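Local coordinates for Na-translocating NADH-quinone reductase subunit C NqrC (Shewanella oneidensis, PDB 4XHF), which is the soluble part of a subunit of a membrane sodium-translocating complex and binds flavin mononucleotide through an FMN-binding domain, at residues 71-74 / 75-78; 104-107 / 108-112; 179-182 / 183-187; 190-193 / 194-198. All blocks are in the same frame, centred on the assembly; numbering follows the deposited sequence.

Interaction 1 of 4, residues 71-74 / 75-78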
loop_
_atom_site.group_PDB
_atom_site.type_symbol
_atom_site.label_atom_id
_atom_site.label_comp_id
_atom_site.label_asym_id
_atom_site.label_seq_id
_atom_site.Cartn_x
_atom_site.Cartn_y
_atom_site.Cartn_z
ATOM N N LEU A 71 -8.719 -10.912 -2.948
ATOM C CA LEU A 71 -7.477 -11.523 -3.386
ATOM C C LEU A 71 -7.485 -11.506 -4.908
ATOM O O LEU A 71 -8.375 -12.082 -5.529
ATOM C CB LEU A 71 -7.340 -12.948 -2.846
ATOM C CG LEU A 71 -6.001 -13.647 -3.092
ATOM C CD1 LEU A 71 -4.871 -12.943 -2.347
ATOM C CD2 LEU A 71 -6.083 -15.117 -2.697
ATOM N N ILE A 72 -6.508 -10.829 -5.502
ATOM C CA ILE A 72 -6.472 -10.664 -6.949
ATOM C C ILE A 72 -5.189 -11.231 -7.535
ATOM O O ILE A 72 -4.132 -11.193 -6.905
ATOM C CB ILE A 72 -6.610 -9.174 -7.355
ATOM C CG1 ILE A 72 -5.456 -8.339 -6.791
ATOM C CG2 ILE A 72 -7.945 -8.621 -6.881
ATOM C CD1 ILE A 72 -4.364 -8.047 -7.795
ATOM N N ASN A 73 -5.300 -11.770 -8.744
ATOM C CA ASN A 73 -4.146 -12.234 -9.494
ATOM C C ASN A 73 -3.434 -11.050 -10.133
ATOM O O ASN A 73 -4.005 -10.349 -10.966
ATOM C CB ASN A 73 -4.576 -13.238 -10.560
ATOM C CG ASN A 73 -3.401 -13.884 -11.258
ATOM O OD1 ASN A 73 -2.803 -13.303 -12.161
ATOM N ND2 ASN A 73 -3.067 -15.099 -10.845
ATOM N N LEU A 74 -2.186 -10.831 -9.737
ATOM C CA LEU A 74 -1.444 -9.654 -10.169
ATOM C C LEU A 74 -1.203 -9.620 -11.676
ATOM O O LEU A 74 -1.238 -8.554 -12.288
ATOM C CB LEU A 74 -0.107 -9.584 -9.428
ATOM C CG LEU A 74 -0.196 -9.127 -7.969
ATOM C CD1 LEU A 74 1.093 -9.435 -7.228
ATOM C CD2 LEU A 74 -0.510 -7.641 -7.890
ATOM N N ASP A 75 -0.967 -10.784 -12.274
ATOM C CA ASP A 75 -0.680 -10.857 -13.703
ATOM C C ASP A 75 -1.914 -10.588 -14.559
ATOM O O ASP A 75 -1.829 -9.896 -15.576
ATOM C CB ASP A 75 -0.101 -12.229 -14.057
ATOM C CG ASP A 75 1.304 -12.428 -13.521
ATOM O OD1 ASP A 75 2.089 -11.456 -13.519
ATOM O OD2 ASP A 75 1.627 -13.561 -13.102
ATOM N N THR A 76 -3.056 -11.128 -14.145
ATOM C CA THR A 76 -4.281 -11.038 -14.938
ATOM C C THR A 76 -5.215 -9.937 -14.448
ATOM O O THR A 76 -6.000 -9.390 -15.223
ATOM C CB THR A 76 -5.057 -12.370 -14.922
ATOM O OG1 THR A 76 -5.607 -12.597 -13.618
ATOM C CG2 THR A 76 -4.147 -13.530 -15.299
ATOM N N GLY A 77 -5.132 -9.618 -13.161
ATOM C CA GLY A 77 -6.026 -8.645 -12.561
ATOM C C GLY A 77 -7.342 -9.266 -12.124
ATOM O O GLY A 77 -8.224 -8.572 -11.615
ATOM N N LYS A 78 -7.476 -10.574 -12.325
ATOM C CA LYS A 78 -8.689 -11.291 -11.946
ATOM C C LYS A 78 -8.748 -11.519 -10.439
ATOM O O LYS A 78 -7.718 -11.621 -9.774
ATOM C CB LYS A 78 -8.771 -12.637 -12.678
ATOM C CG LYS A 78 -9.975 -13.492 -12.282
ATOM C CD LYS A 78 -10.092 -14.758 -13.124
ATOM C CE LYS A 78 -8.986 -15.757 -12.812
ATOM N NZ LYS A 78 -9.040 -16.248 -11.404
#
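Asn-73 OD1 is gripped by two groups of Thr-76. The backbone N of Thr-76 donates to Asn-73 OD1 at 3.0 Å, lying in the carbonyl plane on a lone pair, and Thr-76 OG1 adds a weak, longer bond of 3.2 Å to the same oxygen. The amide is brought over the turn because CG of Asn-73 stands opposite the backbone N (chi1 -173°), which carries the carboxamide forward along the chain. The hydroxyl of Thr-76 has a second task: it accepts from Lys-78 N at 3.0 Å, closing an ST turn, so that one hydroxyl links the asparagine amide to the returning backbone. Its methyl, CG2, leans on Asn-73 OD1 at 3.4 Å.

The backbone draws the two limbs together through Gly-77 N to Asn-73 O and Asn-73 N to Lys-78 O, both 2.6 Å. The second is the straighter, at 166° at the hydrogen, and Lys-78 O also meets the CA of Ile-72 at 3.2 Å in a CA-H...O contact. From the turn, Asp-75 forms a salt bridge with Arg-113, and Lys-78, at its end, one with Asp-80. Residues 74-77 thus form the four-residue loop of a beta hairpin, with Gly-77 (phi 85°) in the left-handed conformation that glycine takes readily, returning strand 67-73 into the antiparallel strand 79-80.

Interaction 2 of 4, residues 104-107 / 108-112; sequences KKDI and AKIKT
Ala-108 follows Ile-107 at the bend of a type I beta turn that runs from Asp-106 to Lys-109. Lys-109 N closes the turn on Asp-106 O at 3.1 Å, approaching from above the carbonyl plane instead of along a lone pair. The CB of Lys-109 points away from residues 104-107, though Lys-109 CG stays 4.0 Å from Ile-107 O. Lys-109 itself takes a positive phi, which turns the next peptide back toward the aspartate.

Ile-110 N then donates to Asp-106 OD1 at 2.9 Å, and its CG1 lies alongside that oxygen at 3.3 Å. One residue on, Lys-111 N reaches the other carboxylate oxygen, Asp-106 OD2, at 2.8 Å. Both amides come in on the syn sides, though 17° and 27° out of the carboxylate plane, so the group receives two successive backbone N-H groups, one to each oxygen. The placement follows from chi1 of -168°, which sends CG away from the aspartate's own N and over the chain ahead; two bonds to different oxygens also fix the rotation of the carboxylate. The two N-H dipoles probably ease its negative charge; the Lys-111 ammonium, not in contact with it, could add only a longer-range attraction.

The looped chain joins strand 100-101 to strand 113-123. Ala-108 and Ile-110 pack on Phe-233 of helix 221-234, Ile-107 meets Arg-229 and Glu-232 of that helix, and Ile-110 also touches Tyr-137 of strand 129-139.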
loop_
_atom_site.group_PDB
_atom_site.type_symbol
_atom_site.label_atom_id
_atom_site.label_comp_id
_atom_site.label_asym_id
_atom_site.label_seq_id
_atom_site.Cartn_x
_atom_site.Cartn_y
_atom_site.Cartn_z
ATOM N N LYS A 104 10.878 -9.316 -13.280
ATOM C CA LYS A 104 11.805 -9.003 -14.360
ATOM C C LYS A 104 12.646 -7.793 -13.979
ATOM O O LYS A 104 13.869 -7.847 -14.002
ATOM C CB LYS A 104 11.062 -8.733 -15.668
ATOM C CG LYS A 104 11.992 -8.521 -16.857
ATOM C CD LYS A 104 11.488 -7.430 -17.787
ATOM C CE LYS A 104 12.472 -7.162 -18.914
ATOM N NZ LYS A 104 13.813 -6.756 -18.406
ATOM N N LYS A 105 11.974 -6.697 -13.642
ATOM C CA LYS A 105 12.639 -5.483 -13.182
ATOM C C LYS A 105 12.372 -5.294 -11.694
ATOM O O LYS A 105 11.383 -4.676 -11.301
ATOM C CB LYS A 105 12.159 -4.270 -13.982
ATOM C CG LYS A 105 12.615 -4.282 -15.436
ATOM C CD LYS A 105 11.804 -3.320 -16.293
ATOM C CE LYS A 105 12.420 -3.135 -17.674
ATOM N NZ LYS A 105 13.311 -1.941 -17.735
ATOM N N ASP A 106 13.257 -5.848 -10.873
ATOM C CA ASP A 106 13.080 -5.845 -9.426
ATOM C C ASP A 106 13.497 -4.508 -8.809
ATOM O O ASP A 106 14.488 -4.425 -8.083
ATOM C CB ASP A 106 13.879 -6.993 -8.804
ATOM C CG ASP A 106 13.520 -7.237 -7.353
ATOM O OD1 ASP A 106 12.464 -6.740 -6.907
ATOM O OD2 ASP A 106 14.287 -7.939 -6.660
ATOM N N ILE A 107 12.716 -3.471 -9.097
ATOM C CA ILE A 107 13.023 -2.108 -8.668
ATOM C C ILE A 107 13.069 -1.987 -7.145
ATOM O O ILE A 107 13.897 -1.259 -6.596
ATOM C CB ILE A 107 11.981 -1.105 -9.229
ATOM C CG1 ILE A 107 11.970 -1.144 -10.761
ATOM C CG2 ILE A 107 12.281 0.310 -8.754
ATOM C CD1 ILE A 107 10.812 -0.390 -11.400
ATOM N N ALA A 108 12.173 -2.703 -6.470
ATOM C CA ALA A 108 12.050 -2.619 -5.018
ATOM C C ALA A 108 12.938 -3.632 -4.300
ATOM O O ALA A 108 12.932 -3.704 -3.072
ATOM C CB ALA A 108 10.600 -2.819 -4.611
ATOM N N LYS A 109 13.693 -4.413 -5.069
ATOM C CA LYS A 109 14.635 -5.379 -4.509
ATOM C C LYS A 109 13.944 -6.359 -3.568
ATOM O O LYS A 109 14.422 -6.614 -2.463
ATOM C CB LYS A 109 15.765 -4.652 -3.772
ATOM C CG LYS A 109 16.478 -3.614 -4.624
ATOM C CD LYS A 109 17.440 -2.769 -3.808
ATOM C CE LYS A 109 17.960 -1.597 -4.629
ATOM N NZ LYS A 109 18.832 -0.685 -3.841
ATOM N N ILE A 110 12.815 -6.906 -4.012
ATOM C CA ILE A 110 12.055 -7.860 -3.209
ATOM C C ILE A 110 12.406 -9.300 -3.574
ATOM O O ILE A 110 11.944 -10.235 -2.921
ATOM C CB ILE A 110 10.532 -7.650 -3.370
ATOM C CG1 ILE A 110 10.096 -7.865 -4.825
ATOM C CG2 ILE A 110 10.148 -6.256 -2.892
ATOM C CD1 ILE A 110 8.593 -7.822 -5.029
ATOM N N LYS A 111 13.203 -9.467 -4.628
ATOM C CA LYS A 111 13.740 -10.770 -5.035
ATOM C C LYS A 111 12.676 -11.743 -5.544
ATOM O O LYS A 111 12.868 -12.393 -6.570
ATOM C CB LYS A 111 14.506 -11.414 -3.875
ATOM C CG LYS A 111 15.752 -10.650 -3.451
ATOM C CD LYS A 111 16.902 -10.831 -4.436
ATOM C CE LYS A 111 17.439 -12.259 -4.430
ATOM N NZ LYS A 111 18.676 -12.402 -5.244
ATOM N N THR A 112 11.562 -11.850 -4.828
ATOM C CA THR A 112 10.476 -12.729 -5.236
ATOM C C THR A 112 9.142 -12.025 -5.015
ATOM O O THR A 112 9.012 -11.202 -4.108
ATOM C CB THR A 112 10.515 -14.069 -4.464
ATOM O OG1 THR A 112 9.461 -14.927 -4.919
ATOM C CG2 THR A 112 10.374 -13.843 -2.965
#

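Interaction 3 of 4, residues 179-182 / 183-187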
loop_
_atom_site.group_PDB
_atom_site.type_symbol
_atom_site.label_atom_id
_atom_site.label_comp_id
_atom_site.label_asym_id
_atom_site.label_seq_id
_atom_site.Cartn_x
_atom_site.Cartn_y
_atom_site.Cartn_z
ATOM N N PRO A 179 3.420 9.754 11.315
ATOM C CA PRO A 179 2.227 10.284 10.645
ATOM C C PRO A 179 2.420 11.684 10.070
ATOM O O PRO A 179 1.781 12.026 9.075
ATOM C CB PRO A 179 1.183 10.309 11.763
ATOM C CG PRO A 179 1.618 9.260 12.700
ATOM C CD PRO A 179 3.109 9.316 12.688
ATOM N N HIS A 180 3.277 12.483 10.698
ATOM C CA HIS A 180 3.555 13.828 10.213
ATOM C C HIS A 180 4.087 13.788 8.787
ATOM O O HIS A 180 3.755 14.644 7.968
ATOM C CB HIS A 180 4.559 14.537 11.122
ATOM C CG HIS A 180 4.018 14.876 12.476
ATOM N ND1 HIS A 180 3.425 16.088 12.758
ATOM C CD2 HIS A 180 3.984 14.165 13.629
ATOM C CE1 HIS A 180 3.047 16.108 14.024
ATOM N NE2 HIS A 180 3.375 14.952 14.574
ATOM N N TRP A 181 4.911 12.787 8.496
ATOM C CA TRP A 181 5.506 12.648 7.172
ATOM C C TRP A 181 4.568 11.928 6.207
ATOM O O TRP A 181 4.470 12.293 5.038
ATOM C CB TRP A 181 6.833 11.894 7.257
ATOM C CG TRP A 181 7.490 11.714 5.925
ATOM C CD1 TRP A 181 8.187 12.651 5.221
ATOM C CD2 TRP A 181 7.510 10.521 5.135
ATOM N NE1 TRP A 181 8.640 12.116 4.040
ATOM C CE2 TRP A 181 8.238 10.809 3.964
ATOM C CE3 TRP A 181 6.983 9.236 5.304
ATOM C CZ2 TRP A 181 8.453 9.861 2.967
ATOM C CZ3 TRP A 181 7.198 8.297 4.315
ATOM C CH2 TRP A 181 7.925 8.613 3.161
ATOM N N LEU A 182 3.883 10.906 6.704
ATOM C CA LEU A 182 2.966 10.125 5.882
ATOM C C LEU A 182 1.811 10.979 5.362
ATOM O O LEU A 182 1.280 10.725 4.282
ATOM C CB LEU A 182 2.420 8.939 6.680
ATOM C CG LEU A 182 3.418 7.829 7.013
ATOM C CD1 LEU A 182 2.867 6.942 8.113
ATOM C CD2 LEU A 182 3.728 7.008 5.774
ATOM N N SER A 183 1.425 11.988 6.135
ATOM C CA SER A 183 0.303 12.847 5.768
ATOM C C SER A 183 0.621 13.696 4.542
ATOM O O SER A 183 -0.283 14.208 3.880
ATOM C CB SER A 183 -0.074 13.755 6.937
ATOM O OG SER A 183 0.950 14.698 7.197
ATOM N N LEU A 184 1.908 13.848 4.250
ATOM C CA LEU A 184 2.353 14.643 3.110
ATOM C C LEU A 184 1.934 14.026 1.780
ATOM O O LEU A 184 1.817 14.725 0.774
ATOM C CB LEU A 184 3.874 14.803 3.137
ATOM C CG LEU A 184 4.494 15.444 4.378
ATOM C CD1 LEU A 184 6.005 15.452 4.246
ATOM C CD2 LEU A 184 3.967 16.852 4.592
ATOM N N TRP A 185 1.723 12.714 1.774
ATOM C CA TRP A 185 1.394 11.998 0.547
ATOM C C TRP A 185 -0.046 12.246 0.107
ATOM O O TRP A 185 -0.374 12.087 -1.069
ATOM C CB TRP A 185 1.621 10.496 0.734
ATOM C CG TRP A 185 3.060 10.120 0.946
ATOM C CD1 TRP A 185 3.759 10.174 2.116
ATOM C CD2 TRP A 185 3.971 9.620 -0.040
ATOM N NE1 TRP A 185 5.049 9.745 1.918
ATOM C CE2 TRP A 185 5.204 9.398 0.603
ATOM C CE3 TRP A 185 3.862 9.340 -1.405
ATOM C CZ2 TRP A 185 6.320 8.911 -0.072
ATOM C CZ3 TRP A 185 4.971 8.857 -2.072
ATOM C CH2 TRP A 185 6.183 8.648 -1.406
ATOM N N LYS A 186 -0.899 12.629 1.053
ATOM C CA LYS A 186 -2.312 12.851 0.766
ATOM C C LYS A 186 -2.494 13.898 -0.330
ATOM O O LYS A 186 -2.012 15.024 -0.213
ATOM C CB LYS A 186 -3.049 13.281 2.043
ATOM C CG LYS A 186 -4.526 13.628 1.857
ATOM C CD LYS A 186 -5.347 12.410 1.480
ATOM C CE LYS A 186 -6.809 12.763 1.247
ATOM N NZ LYS A 186 -7.495 13.175 2.503
ATOM N N GLY A 187 -3.180 13.509 -1.401
ATOM C CA GLY A 187 -3.505 14.425 -2.482
ATOM C C GLY A 187 -2.522 14.373 -3.635
ATOM O O GLY A 187 -2.796 14.892 -4.717
#
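Pro-179 O accepts from Ser-183 N at 3.0 Å, the i to i+4 bond of a short helix in the FMN-binding domain. His-180 O is reached by the hydroxyl of Ser-183 instead: OG donates to it at 2.9 Å from above the carbonyl plane. This is possible because OG, with chi1 of 68°, sits between the serine's own N and carbonyl carbon and folds back over the preceding turn.

Trp-181 contributes both backbone and ring. Its O accepts from Leu-184 N, an i to i+3 bond, while its indole, set opposite its own backbone N (chi1 180°), extends along the helix to meet two side chains. CD1 of Leu-184 approaches the indole CD1 at 3.7 Å, the two side chains crossing at about a right angle. With Trp-185 it forms a T-shaped pair, planes at 83°, in which the edge of Trp-185 is directed at the face of Trp-181: Trp-185 NE1 lies over that face, displaced toward its rim, 3.3 Å from Trp-181 CH2. The indole N-H of Trp-181 bonds to the backbone O of Asp-215, which ties the helix to strand 213-215.

At Leu-182 the leucine side chain packs on Val-161 and Val-163 of strand 158-165, while Trp-185 reaches Val-227 and Met-231 of helix 221-234. Leu-182 O accepts from Trp-185 N at 3.2 Å, again from above the carbonyl plane.

Interaction 4 of 4, residues 190-193 / 194-198; sequences LFDD and KGKFA
Asp-192 OD1 holds the turn of a tight hairpin, a type I turn with a G1 bulge, bonding to Lys-196 N at 2.9 Å and more weakly to Lys-194 N, the latter with a bent angle of 121°. Lys-196 N approaches from above the carboxylate plane. With chi1 at 59°, the carboxylate lies between the aspartate's own N and carbonyl carbon and tilts in over the following residues. The turn, from Asp-192 to Gly-195, is closed by Gly-195 N to Asp-192 O at 3.0 Å, and Gly-195, with positive phi, takes the bulge position.

Farther down the limbs, Asp-192 N donates to Lys-196 O at 2.9 Å and Ala-198 N to Leu-190 O at 2.7 Å, bracketing a single beta bridge between Phe-191 and Phe-197. The side chains of Asp-192 and Lys-196 lie side by side and point the same way, yet Lys-196 NZ stays 5.7 Å from Asp-192 OD2, so any attraction between these charges acts without contact.

Both phenylalanine CB atoms leave the bridge on roughly the same side. Phe-191 turns an edge to the backbone of Lys-196 and Phe-197, while CB of Leu-190 lies over one of its faces. Outside the loop Phe-191 and Leu-190 meet Phe-235, Phe-197 touches Met-231 of helix 221-234, and Phe-191 N bonds to the Asn-156 side chain. Where Leu-190 and Phe-197 cross, CD2 of the leucine comes to 3.8 Å from CE1 of the ring.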
loop_
_atom_site.group_PDB
_atom_site.type_symbol
_atom_site.label_atom_id
_atom_site.label_comp_id
_atom_site.label_asym_id
_atom_site.label_seq_id
_atom_site.Cartn_x
_atom_site.Cartn_y
_atom_site.Cartn_z
ATOM N N LEU A 190 0.309 9.645 -8.444
ATOM C CA LEU A 190 1.336 8.674 -8.806
ATOM C C LEU A 190 1.868 8.858 -10.224
ATOM O O LEU A 190 3.071 8.735 -10.453
ATOM C CB LEU A 190 0.788 7.253 -8.651
ATOM C CG LEU A 190 0.507 6.803 -7.216
ATOM C CD1 LEU A 190 -0.453 5.634 -7.220
ATOM C CD2 LEU A 190 1.795 6.422 -6.506
ATOM N N PHE A 191 0.973 9.153 -11.164
ATOM C CA PHE A 191 1.314 9.164 -12.587
ATOM C C PHE A 191 1.140 10.527 -13.243
ATOM O O PHE A 191 0.354 11.354 -12.778
ATOM C CB PHE A 191 0.454 8.149 -13.336
ATOM C CG PHE A 191 0.445 6.788 -12.714
ATOM C CD1 PHE A 191 1.469 5.892 -12.963
ATOM C CD2 PHE A 191 -0.593 6.400 -11.885
ATOM C CE1 PHE A 191 1.460 4.637 -12.393
ATOM C CE2 PHE A 191 -0.608 5.147 -11.313
ATOM C CZ PHE A 191 0.419 4.265 -11.568
ATOM N N ASP A 192 1.866 10.743 -14.339
ATOM C CA ASP A 192 1.691 11.940 -15.156
ATOM C C ASP A 192 0.644 11.692 -16.244
ATOM O O ASP A 192 -0.039 10.666 -16.236
ATOM C CB ASP A 192 3.029 12.385 -15.773
ATOM C CG ASP A 192 3.672 11.319 -16.655
ATOM O OD1 ASP A 192 2.953 10.514 -17.281
ATOM O OD2 ASP A 192 4.919 11.300 -16.733
ATOM N N ASP A 193 0.524 12.629 -17.180
ATOM C CA ASP A 193 -0.455 12.516 -18.259
ATOM C C ASP A 193 -0.045 11.471 -19.300
ATOM O O ASP A 193 -0.875 11.018 -20.088
ATOM C CB ASP A 193 -0.673 13.878 -18.930
ATOM C CG ASP A 193 0.627 14.589 -19.263
ATOM O OD1 ASP A 193 1.606 13.914 -19.641
ATOM O OD2 ASP A 193 0.668 15.832 -19.142
ATOM N N LYS A 194 1.230 11.092 -19.298
ATOM C CA LYS A 194 1.706 10.018 -20.168
ATOM C C LYS A 194 1.501 8.653 -19.502
ATOM O O LYS A 194 1.924 7.626 -20.032
ATOM C CB LYS A 194 3.187 10.214 -20.518
ATOM C CG LYS A 194 3.507 11.535 -21.212
ATOM C CD LYS A 194 3.120 11.526 -22.687
ATOM C CE LYS A 194 4.113 10.731 -23.532
ATOM N NZ LYS A 194 3.893 10.917 -24.994
ATOM N N GLY A 195 0.854 8.651 -18.338
ATOM C CA GLY A 195 0.598 7.425 -17.601
ATOM C C GLY A 195 1.842 6.855 -16.945
ATOM O O GLY A 195 1.837 5.721 -16.463
ATOM N N LYS A 196 2.909 7.646 -16.925
ATOM C CA LYS A 196 4.181 7.216 -16.361
ATOM C C LYS A 196 4.290 7.612 -14.892
ATOM O O LYS A 196 3.928 8.724 -14.515
ATOM C CB LYS A 196 5.339 7.818 -17.160
ATOM C CG LYS A 196 6.717 7.553 -16.571
ATOM C CD LYS A 196 7.816 8.100 -17.466
ATOM C CE LYS A 196 8.015 7.243 -18.703
ATOM N NZ LYS A 196 8.346 8.071 -19.890
ATOM N N PHE A 197 4.788 6.689 -14.075
ATOM C CA PHE A 197 5.032 6.949 -12.661
ATOM C C PHE A 197 5.911 8.187 -12.502
ATOM O O PHE A 197 6.952 8.296 -13.151
ATOM C CB PHE A 197 5.687 5.733 -12.008
ATOM C CG PHE A 197 5.856 5.859 -10.526
ATOM C CD1 PHE A 197 4.844 5.477 -9.666
ATOM C CD2 PHE A 197 7.033 6.354 -9.992
ATOM C CE1 PHE A 197 5.000 5.589 -8.302
ATOM C CE2 PHE A 197 7.195 6.468 -8.630
ATOM C CZ PHE A 197 6.176 6.084 -7.782
ATOM N N ALA A 198 5.493 9.111 -11.637
ATOM C CA ALA A 198 6.095 10.443 -11.590
ATOM C C ALA A 198 6.494 10.901 -10.187
ATOM O O ALA A 198 7.140 11.939 -10.038
ATOM C CB ALA A 198 5.135 11.455 -12.204
#

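All four contacts are local. In interactions 1, 2 and 4 a side-chain oxygen at a turn accepts backbone N-H groups: an amide in interaction 1, carboxylates in interactions 2 and 4. Interaction 3 instead adds an edge-to-face tryptophan pair to helical backbone bonds, and lies on the opposite side of the chain's centre from interaction 1. Interactions 1 to 3 are partly buried, whereas interaction 4 is a surface contact. Helix 221-234 is a shared neighbour of interactions 2, 3 and 4. Interactions 3 and 4 adjoin in sequence within the FMN-binding domain, yet their centres lie about 20 Å apart; interaction 1 links two strands of the antiparallel sheet.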